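Long-range contacts in pectate lyase/Amb allergen (Acidovorax citrulli, PDB 4HWV), which probably cleaves pectate by calcium-dependent beta-elimination, as a secreted polysaccharide lyase of family 1 with a right-handed parallel beta-helix fold: residues T356-A361 against A387-P392; H378-V383 against Y460-E465; A399-S404 against A440-S445. All coordinates share one frame; numbering follows the deposited sequence. Where two conformers were deposited one is given.

Contact 1. Residues T356-A361 against A387-P392; sequences TRDASA and AGPDRP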
loop_
_atom_site.group_PDB
_atom_site.type_symbol
_atom_site.label_atom_id
_atom_site.label_comp_id
_atom_site.label_asym_id
_atom_site.label_seq_id
_atom_site.Cartn_x
_atom_site.Cartn_y
_atom_site.Cartn_z
ATOM N N THR A 356 5.139 -8.402 -15.373
ATOM C CA THR A 356 6.495 -8.447 -15.882
ATOM C C THR A 356 7.267 -9.531 -15.153
ATOM O O THR A 356 6.946 -9.866 -14.015
ATOM C CB THR A 356 7.205 -7.100 -15.711
ATOM O OG1 THR A 356 8.541 -7.210 -16.229
ATOM C CG2 THR A 356 7.263 -6.673 -14.242
ATOM N N ARG A 357 8.307 -10.053 -15.799
ATOM C CA ARG A 357 9.221 -10.988 -15.154
ATOM C C ARG A 357 10.357 -10.271 -14.442
ATOM O O ARG A 357 11.156 -10.918 -13.779
ATOM C CB ARG A 357 9.796 -11.968 -16.186
ATOM C CG ARG A 357 8.746 -12.955 -16.734
ATOM C CD ARG A 357 9.360 -14.053 -17.606
ATOM N NE ARG A 357 10.264 -14.905 -16.837
ATOM C CZ ARG A 357 11.593 -14.834 -16.897
ATOM N NH1 ARG A 357 12.189 -13.964 -17.713
ATOM N NH2 ARG A 357 12.332 -15.640 -16.139
ATOM N N ASP A 358 10.437 -8.948 -14.589
ATOM C CA ASP A 358 11.494 -8.150 -13.967
ATOM C C ASP A 358 11.601 -8.488 -12.478
ATOM O O ASP A 358 10.641 -8.301 -11.734
ATOM C CB ASP A 358 11.167 -6.662 -14.156
ATOM C CG ASP A 358 12.299 -5.734 -13.718
ATOM O OD1 ASP A 358 13.057 -6.074 -12.789
ATOM O OD2 ASP A 358 12.418 -4.637 -14.309
ATOM N N ALA A 359 12.766 -8.970 -12.049
ATOM C CA ALA A 359 12.924 -9.514 -10.705
ATOM C C ALA A 359 12.825 -8.430 -9.639
ATOM O O ALA A 359 12.686 -8.731 -8.443
ATOM C CB ALA A 359 14.250 -10.264 -10.586
ATOM N N SER A 360 12.876 -7.169 -10.058
ATOM C CA SER A 360 12.783 -6.067 -9.107
ATOM C C SER A 360 11.351 -5.609 -8.850
ATOM O O SER A 360 11.127 -4.804 -7.948
ATOM C CB SER A 360 13.645 -4.879 -9.554
ATOM O OG SER A 360 13.059 -4.192 -10.652
ATOM N N ALA A 361 10.396 -6.098 -9.643
ATOM C CA ALA A 361 8.980 -5.783 -9.440
ATOM C C ALA A 361 8.482 -6.309 -8.093
ATOM O O ALA A 361 9.082 -7.202 -7.506
ATOM C CB ALA A 361 8.135 -6.361 -10.586
ATOM N N ALA A 387 5.963 -8.675 -19.732
ATOM C CA ALA A 387 7.184 -7.940 -20.031
ATOM C C ALA A 387 8.383 -8.556 -19.328
ATOM O O ALA A 387 8.266 -9.543 -18.609
ATOM C CB ALA A 387 7.022 -6.479 -19.625
ATOM N N GLY A 388 9.546 -7.960 -19.538
ATOM C CA GLY A 388 10.734 -8.416 -18.846
ATOM C C GLY A 388 11.960 -7.874 -19.546
ATOM O O GLY A 388 12.050 -7.919 -20.776
ATOM N N PRO A 389 12.912 -7.333 -18.771
ATOM C CA PRO A 389 14.101 -6.722 -19.361
ATOM C C PRO A 389 15.110 -7.760 -19.837
ATOM O O PRO A 389 16.008 -7.400 -20.594
ATOM C CB PRO A 389 14.689 -5.928 -18.190
ATOM C CG PRO A 389 14.274 -6.703 -16.988
ATOM C CD PRO A 389 12.875 -7.155 -17.307
ATOM N N ASP A 390 14.989 -9.014 -19.413
ATOM C CA ASP A 390 16.079 -9.966 -19.674
ATOM C C ASP A 390 15.950 -10.744 -20.984
ATOM O O ASP A 390 16.914 -10.890 -21.734
ATOM C CB ASP A 390 16.253 -10.935 -18.499
ATOM N N ARG A 391 14.759 -11.255 -21.248
ATOM C CA ARG A 391 14.522 -12.091 -22.424
ATOM C C ARG A 391 13.028 -12.081 -22.724
ATOM O O ARG A 391 12.222 -11.809 -21.837
ATOM C CB ARG A 391 14.965 -13.531 -22.150
ATOM C CG ARG A 391 14.114 -14.257 -21.107
ATOM C CD ARG A 391 14.172 -15.761 -21.310
ATOM N NE ARG A 391 13.661 -16.514 -20.168
ATOM C CZ ARG A 391 12.373 -16.794 -19.968
ATOM N NH1 ARG A 391 11.449 -16.363 -20.825
ATOM N NH2 ARG A 391 12.005 -17.498 -18.903
ATOM N N PRO A 392 12.645 -12.387 -23.973
ATOM C CA PRO A 392 11.202 -12.488 -24.251
ATOM C C PRO A 392 10.529 -13.605 -23.456
ATOM O O PRO A 392 11.091 -14.679 -23.256
ATOM C CB PRO A 392 11.150 -12.831 -25.744
ATOM C CG PRO A 392 12.490 -12.441 -26.292
ATOM C CD PRO A 392 13.477 -12.583 -25.174
#

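Contact 2. Residues H378-V383 against Y460-E465; sequences HAENNV and YDYTLE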
loop_
_atom_site.group_PDB
_atom_site.type_symbol
_atom_site.label_atom_id
_atom_site.label_comp_id
_atom_site.label_asym_id
_atom_site.label_seq_id
_atom_site.Cartn_x
_atom_site.Cartn_y
_atom_site.Cartn_z
ATOM N N HIS A 378 -8.928 -26.318 -19.192
ATOM C CA HIS A 378 -9.386 -25.985 -20.544
ATOM C C HIS A 378 -9.260 -24.467 -20.681
ATOM O O HIS A 378 -9.993 -23.726 -20.017
ATOM C CB HIS A 378 -10.850 -26.419 -20.711
ATOM C CG HIS A 378 -11.322 -26.465 -22.131
ATOM N ND1 HIS A 378 -11.274 -27.617 -22.882
ATOM C CD2 HIS A 378 -11.882 -25.514 -22.924
ATOM C CE1 HIS A 378 -11.759 -27.370 -24.086
ATOM N NE2 HIS A 378 -12.147 -26.107 -24.134
ATOM N N ALA A 379 -8.337 -24.014 -21.526
ATOM C CA ALA A 379 -8.005 -22.586 -21.621
ATOM C C ALA A 379 -8.305 -22.069 -23.018
ATOM O O ALA A 379 -7.777 -22.596 -23.988
ATOM C CB ALA A 379 -6.526 -22.371 -21.305
ATOM N N GLU A 380 -9.125 -21.025 -23.118
ATOM C CA GLU A 380 -9.506 -20.496 -24.429
ATOM C C GLU A 380 -9.419 -18.979 -24.494
ATOM O O GLU A 380 -9.966 -18.282 -23.631
ATOM C CB GLU A 380 -10.936 -20.921 -24.792
ATOM C CG GLU A 380 -11.062 -22.420 -25.051
ATOM C CD GLU A 380 -12.488 -22.916 -25.076
ATOM O OE1 GLU A 380 -13.274 -22.508 -24.201
ATOM O OE2 GLU A 380 -12.807 -23.736 -25.959
ATOM N N ASN A 381 -8.774 -18.483 -25.551
ATOM C CA ASN A 381 -8.771 -17.051 -25.864
ATOM C C ASN A 381 -8.383 -16.162 -24.683
ATOM O O ASN A 381 -9.026 -15.146 -24.398
ATOM C CB ASN A 381 -10.103 -16.611 -26.493
ATOM C CG ASN A 381 -10.352 -17.274 -27.842
ATOM O OD1 ASN A 381 -9.777 -18.320 -28.167
ATOM N ND2 ASN A 381 -11.240 -16.673 -28.621
ATOM N N ASN A 382 -7.313 -16.561 -24.012
ATOM C CA ASN A 382 -6.709 -15.734 -22.972
ATOM C C ASN A 382 -5.591 -14.911 -23.597
ATOM O O ASN A 382 -4.858 -15.407 -24.469
ATOM C CB ASN A 382 -6.143 -16.600 -21.850
ATOM C CG ASN A 382 -7.231 -17.379 -21.122
ATOM O OD1 ASN A 382 -7.964 -16.814 -20.315
ATOM N ND2 ASN A 382 -7.346 -18.676 -21.412
ATOM N N VAL A 383 -5.455 -13.669 -23.139
ATOM C CA VAL A 383 -4.374 -12.789 -23.573
ATOM C C VAL A 383 -3.394 -12.584 -22.441
ATOM O O VAL A 383 -3.803 -12.335 -21.315
ATOM C CB VAL A 383 -4.917 -11.430 -24.007
ATOM C CG1 VAL A 383 -3.769 -10.458 -24.326
ATOM C CG2 VAL A 383 -5.846 -11.589 -25.185
ATOM N N TYR A 460 -22.303 -25.961 -20.079
ATOM C CA TYR A 460 -22.894 -24.631 -20.134
ATOM C C TYR A 460 -22.567 -24.001 -21.480
ATOM O O TYR A 460 -21.573 -24.362 -22.109
ATOM C CB TYR A 460 -22.430 -23.735 -18.977
ATOM C CG TYR A 460 -20.942 -23.672 -18.722
ATOM C CD1 TYR A 460 -20.111 -22.805 -19.429
ATOM C CD2 TYR A 460 -20.379 -24.467 -17.741
ATOM C CE1 TYR A 460 -18.740 -22.745 -19.160
ATOM C CE2 TYR A 460 -19.045 -24.419 -17.454
ATOM C CZ TYR A 460 -18.223 -23.553 -18.162
ATOM O OH TYR A 460 -16.884 -23.484 -17.851
ATOM N N ASP A 461 -23.423 -23.086 -21.923
ATOM C CA ASP A 461 -23.187 -22.372 -23.172
ATOM C C ASP A 461 -22.333 -21.148 -22.898
ATOM O O ASP A 461 -22.503 -20.483 -21.878
ATOM C CB ASP A 461 -24.515 -21.906 -23.766
ATOM C CG ASP A 461 -25.381 -23.048 -24.226
ATOM O OD1 ASP A 461 -24.842 -24.036 -24.748
ATOM O OD2 ASP A 461 -26.610 -22.947 -24.086
ATOM N N TYR A 462 -21.442 -20.817 -23.821
ATOM C CA TYR A 462 -20.651 -19.596 -23.706
ATOM C C TYR A 462 -20.123 -19.205 -25.071
ATOM O O TYR A 462 -19.926 -20.059 -25.933
ATOM C CB TYR A 462 -19.490 -19.781 -22.707
ATOM C CG TYR A 462 -18.454 -20.798 -23.140
ATOM C CD1 TYR A 462 -18.676 -22.168 -22.967
ATOM C CD2 TYR A 462 -17.260 -20.397 -23.747
ATOM C CE1 TYR A 462 -17.744 -23.100 -23.366
ATOM C CE2 TYR A 462 -16.319 -21.338 -24.148
ATOM C CZ TYR A 462 -16.579 -22.690 -23.957
ATOM O OH TYR A 462 -15.679 -23.656 -24.328
ATOM N N THR A 463 -19.887 -17.908 -25.238
ATOM C CA THR A 463 -19.312 -17.355 -26.457
ATOM C C THR A 463 -17.938 -16.769 -26.152
ATOM O O THR A 463 -17.789 -15.971 -25.222
ATOM C CB THR A 463 -20.245 -16.270 -27.019
ATOM O OG1 THR A 463 -21.458 -16.897 -27.463
ATOM C CG2 THR A 463 -19.582 -15.502 -28.170
ATOM N N LEU A 464 -16.932 -17.192 -26.908
ATOM C CA LEU A 464 -15.587 -16.657 -26.731
ATOM C C LEU A 464 -15.448 -15.320 -27.427
ATOM O O LEU A 464 -15.662 -15.245 -28.641
ATOM C CB LEU A 464 -14.544 -17.610 -27.321
ATOM C CG LEU A 464 -14.407 -18.945 -26.601
ATOM C CD1 LEU A 464 -13.458 -19.862 -27.375
ATOM C CD2 LEU A 464 -13.914 -18.746 -25.183
ATOM N N GLU A 465 -15.044 -14.281 -26.689
ATOM C CA GLU A 465 -14.602 -13.042 -27.296
ATOM C C GLU A 465 -13.285 -13.279 -27.987
ATOM O O GLU A 465 -12.479 -14.120 -27.572
ATOM C CB GLU A 465 -14.387 -11.976 -26.234
ATOM C CG GLU A 465 -15.695 -11.494 -25.640
ATOM C CD GLU A 465 -15.486 -10.460 -24.549
ATOM O OE1 GLU A 465 -15.343 -9.257 -24.864
ATOM O OE2 GLU A 465 -15.471 -10.856 -23.363
#

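Contact 3. Residues A399-S404 against A440-S445; sequences ANARIS and AAVRWS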
loop_
_atom_site.group_PDB
_atom_site.type_symbol
_atom_site.label_atom_id
_atom_site.label_comp_id
_atom_site.label_asym_id
_atom_site.label_seq_id
_atom_site.Cartn_x
_atom_site.Cartn_y
_atom_site.Cartn_z
ATOM N N ALA A 399 2.382 -21.720 -18.863
ATOM C CA ALA A 399 1.747 -22.945 -18.394
ATOM C C ALA A 399 2.805 -23.970 -18.053
ATOM O O ALA A 399 3.802 -24.097 -18.762
ATOM C CB ALA A 399 0.799 -23.503 -19.440
ATOM N N ASN A 400 2.564 -24.718 -16.986
ATOM C CA ASN A 400 3.447 -25.819 -16.582
ATOM C C ASN A 400 2.626 -26.936 -15.953
ATOM O O ASN A 400 1.405 -26.830 -15.860
ATOM C CB ASN A 400 4.595 -25.335 -15.675
ATOM C CG ASN A 400 4.115 -24.766 -14.357
ATOM O OD1 ASN A 400 2.935 -24.597 -14.138
ATOM N ND2 ASN A 400 5.047 -24.407 -13.498
ATOM N N ALA A 401 3.288 -28.000 -15.517
ATOM C CA ALA A 401 2.604 -29.167 -14.968
ATOM C C ALA A 401 3.317 -29.673 -13.727
ATOM O O ALA A 401 4.537 -29.581 -13.630
ATOM C CB ALA A 401 2.527 -30.271 -16.005
ATOM N N ARG A 402 2.535 -30.200 -12.786
ATOM C CA ARG A 402 3.039 -30.791 -11.552
ATOM C C ARG A 402 2.254 -32.075 -11.303
ATOM O O ARG A 402 1.181 -32.048 -10.671
ATOM C CB ARG A 402 2.859 -29.821 -10.379
ATOM C CG ARG A 402 3.640 -28.540 -10.521
ATOM C CD ARG A 402 5.115 -28.804 -10.431
ATOM N NE ARG A 402 5.903 -27.572 -10.450
ATOM C CZ ARG A 402 6.509 -27.073 -11.533
ATOM N NH1 ARG A 402 6.394 -27.662 -12.724
ATOM N NH2 ARG A 402 7.229 -25.963 -11.430
ATOM N N ILE A 403 2.763 -33.196 -11.812
ATOM C CA ILE A 403 2.020 -34.455 -11.810
ATOM C C ILE A 403 2.920 -35.590 -11.341
ATOM O O ILE A 403 4.119 -35.629 -11.692
ATOM C CB ILE A 403 1.506 -34.850 -13.230
ATOM C CG1 ILE A 403 0.673 -33.743 -13.880
ATOM C CG2 ILE A 403 0.705 -36.187 -13.207
ATOM C CD1 ILE A 403 0.562 -33.908 -15.381
ATOM N N SER A 404 2.330 -36.510 -10.571
ATOM C CA SER A 404 2.975 -37.738 -10.088
ATOM C C SER A 404 2.147 -38.959 -10.483
ATOM O O SER A 404 0.965 -39.030 -10.151
ATOM C CB SER A 404 3.051 -37.700 -8.551
ATOM O OG SER A 404 3.299 -38.999 -8.004
ATOM N N ALA A 440 1.763 -27.486 -25.824
ATOM C CA ALA A 440 3.105 -27.970 -26.123
ATOM C C ALA A 440 4.043 -27.746 -24.936
ATOM O O ALA A 440 4.863 -28.613 -24.602
ATOM C CB ALA A 440 3.645 -27.310 -27.392
ATOM N N ALA A 441 3.919 -26.592 -24.290
ATOM C CA ALA A 441 4.729 -26.318 -23.107
ATOM C C ALA A 441 4.385 -27.270 -21.970
ATOM O O ALA A 441 5.266 -27.770 -21.274
ATOM C CB ALA A 441 4.581 -24.875 -22.664
ATOM N N VAL A 442 3.098 -27.543 -21.792
ATOM C CA VAL A 442 2.681 -28.461 -20.747
ATOM C C VAL A 442 3.254 -29.861 -20.974
ATOM O O VAL A 442 3.710 -30.511 -20.028
ATOM C CB VAL A 442 1.144 -28.463 -20.592
ATOM C CG1 VAL A 442 0.659 -29.629 -19.717
ATOM C CG2 VAL A 442 0.700 -27.113 -20.026
ATOM N N ARG A 443 3.261 -30.304 -22.230
ATOM C CA ARG A 443 3.790 -31.625 -22.555
ATOM C C ARG A 443 5.282 -31.725 -22.231
ATOM O O ARG A 443 5.739 -32.758 -21.764
ATOM C CB ARG A 443 3.537 -31.979 -24.028
ATOM C CG ARG A 443 2.075 -32.158 -24.398
ATOM C CD ARG A 443 1.933 -32.893 -25.726
ATOM N NE ARG A 443 2.841 -32.365 -26.743
ATOM C CZ ARG A 443 2.525 -31.417 -27.622
ATOM N NH1 ARG A 443 1.312 -30.881 -27.623
ATOM N NH2 ARG A 443 3.428 -31.006 -28.504
ATOM N N TRP A 444 6.040 -30.654 -22.475
ATOM C CA TRP A 444 7.455 -30.681 -22.125
ATOM C C TRP A 444 7.632 -30.616 -20.612
ATOM O O TRP A 444 8.607 -31.142 -20.069
ATOM C CB TRP A 444 8.194 -29.522 -22.778
ATOM C CG TRP A 444 8.602 -29.792 -24.178
ATOM C CD1 TRP A 444 8.194 -29.119 -25.293
ATOM C CD2 TRP A 444 9.501 -30.815 -24.632
ATOM N NE1 TRP A 444 8.801 -29.646 -26.415
ATOM C CE2 TRP A 444 9.604 -30.690 -26.036
ATOM C CE3 TRP A 444 10.245 -31.814 -23.988
ATOM C CZ2 TRP A 444 10.407 -31.537 -26.807
ATOM C CZ3 TRP A 444 11.041 -32.654 -24.759
ATOM C CH2 TRP A 444 11.117 -32.503 -26.149
ATOM N N SER A 445 6.725 -29.934 -19.920
ATOM C CA SER A 445 6.796 -29.857 -18.467
ATOM C C SER A 445 6.594 -31.226 -17.807
ATOM O O SER A 445 7.316 -31.588 -16.877
ATOM C CB SER A 445 5.766 -28.834 -17.959
ATOM O OG SER A 445 5.877 -28.644 -16.564
HETATM O O HOH W 1 7.013 -30.627 -14.361
HETATM O O HOH W 2 7.973 -27.571 -15.372
#

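Contact 1. Residues T356-A361 against A387-P392
Arg357 and Arg391 lay their guanidinium groups flat on one another where two successive turns of the parallel beta-helix run out into loops. The planes are 16° apart and the centres 3.7 Å, with Arg391 NH2 over the middle of the Arg357 group. The salt bridge of Arg391 NH1 with Asp397 probably offsets the repulsion between the two cations; NH1 also donates to Pro392 O almost in the guanidinium plane. The bend at chi3 (64°) in Arg357 meets the extended Arg391 chain, and the two groups overlap. A parallel bridge joins Thr356 to Ala387, and Arg357 N donates to Ala387 O at 2.9 Å, from above the carbonyl plane. Thr356 OG1, anti to its own nitrogen (chi1 180°), accepts from Asp358 N in an ST turn while lying alongside Ala387. Gly388 adopts backbone angles that suit glycine. Farther out, Asp358 crosses the Pro389 ring at about a right angle, Asp358 CB meeting Pro389 CD at 3.6 Å. The Asp358 carboxylate is fixed by an Asx turn: OD1 accepts from Ser360 N at 2.9 Å and from Ser360 OG at 2.8 Å, both on the same face of the carboxylate plane.

Contact 2. Residues H378-V383 against Y460-E465
Tyr462 OH donates to Glu380 OE1 at 2.7 Å, fastening the extended segment 460-465 to strand 376-387 of the parallel beta-helix. Tyr462 CG sits between the backbone N and the carbonyl carbon (chi1 65°), which directs the ring to Glu380. The carboxylate oxygen uses its syn lone pair and lies at the edge of the phenol ring, with the carboxylate and ring planes 52° apart. Leu464 packs beside this bond: its two methyl carbons straddle Glu380 CB, CD2 at 3.7 Å and CD1 at 3.8 Å, and the two side chains cross at about a right angle. At the far end of the contact, Asn381 passes its amide alongside Leu464 CB, and Asn381 ND2 donates to Glu465 O at 3.0 Å, nearly straight at 175°, the acceptor lying in the amide plane but the donor standing above the carbonyl plane.

A second shell sets these groups. Asn350 bridges the two segments, accepting from Glu465 N and donating to Asn381 O. Glu380 OE1 is also bonded to His347, whose ring meets that of Tyr462 edge to face. The His378 ring is stacked on Tyr425, and its NE2 gives a weak bond to Glu380 OE2 at 3.1 Å.

Contact 3. Residues A399-S404 against A440-S445
Ser445 OG lies at the edge of the Arg402 guanidinium, close to its plane, with NH1 4.0 Å away, too far for a direct bond. Water 2 spans the gap, accepting from NH1 and sitting 2.6 Å from Ser445 OG. The same NH1 donates to Ala401 O at 2.8 Å; this acceptor is also near the guanidinium plane, whereas the donor stands above the carbonyl plane. A bend at chi2 (-68°) folds the arginine chain back along its own segment, although its CB points away from the helix, and so delivers NH1 to the carbonyl of the preceding residue.

Ser445 makes the direct hydrogen bond between helix and strand. Its OG, anti to the backbone N, accepts from Ala401 N at 2.9 Å with an N-H...O angle of 146°. Water 1 adds a second bridge, donating to both Ala401 O and Ser445 O, so the peptide groups flanking Ala401 are tied to the last residue of the helix, one by the hydroxyl and the other by water.

An apolar patch lies beside these bonds. Ala399 CB meets Val442 CG2 at 3.7 Å, while Ala401 CB lies 4.2 Å from Val442 CG1. Phe424 touches both Ala399 and Val442, and Leu371 also packs on Val442. The strand and helix axes approach to 6.5 Å at an angle of 29°, close enough because alanines face the helix. Helix 438-445 packs on strand 399-401, an outermost strand of a parallel sheet, consistent with a cap over the C-terminal end of the beta-helix.

All three contacts involve the later turns of the beta-helix; in contacts 2 and 3 the partner is a later segment packed on them. Contacts 1 and 2 share strand 376-387, which supplies 378-383 to contact 2 and leads into 387-392 of contact 1; their centres are nonetheless about 28 Å apart. Along the chain they cross, whereas contact 3 is nested within the loop closed by contact 2 and follows contact 1 in series. Contact 3 lies about 22 Å from contact 1 and about 21 Å from contact 2, centre to centre, with nearest atoms about 10 and 8 Å apart. None of them forms part of the calcium site of Asp227, Asp278 and Asp282.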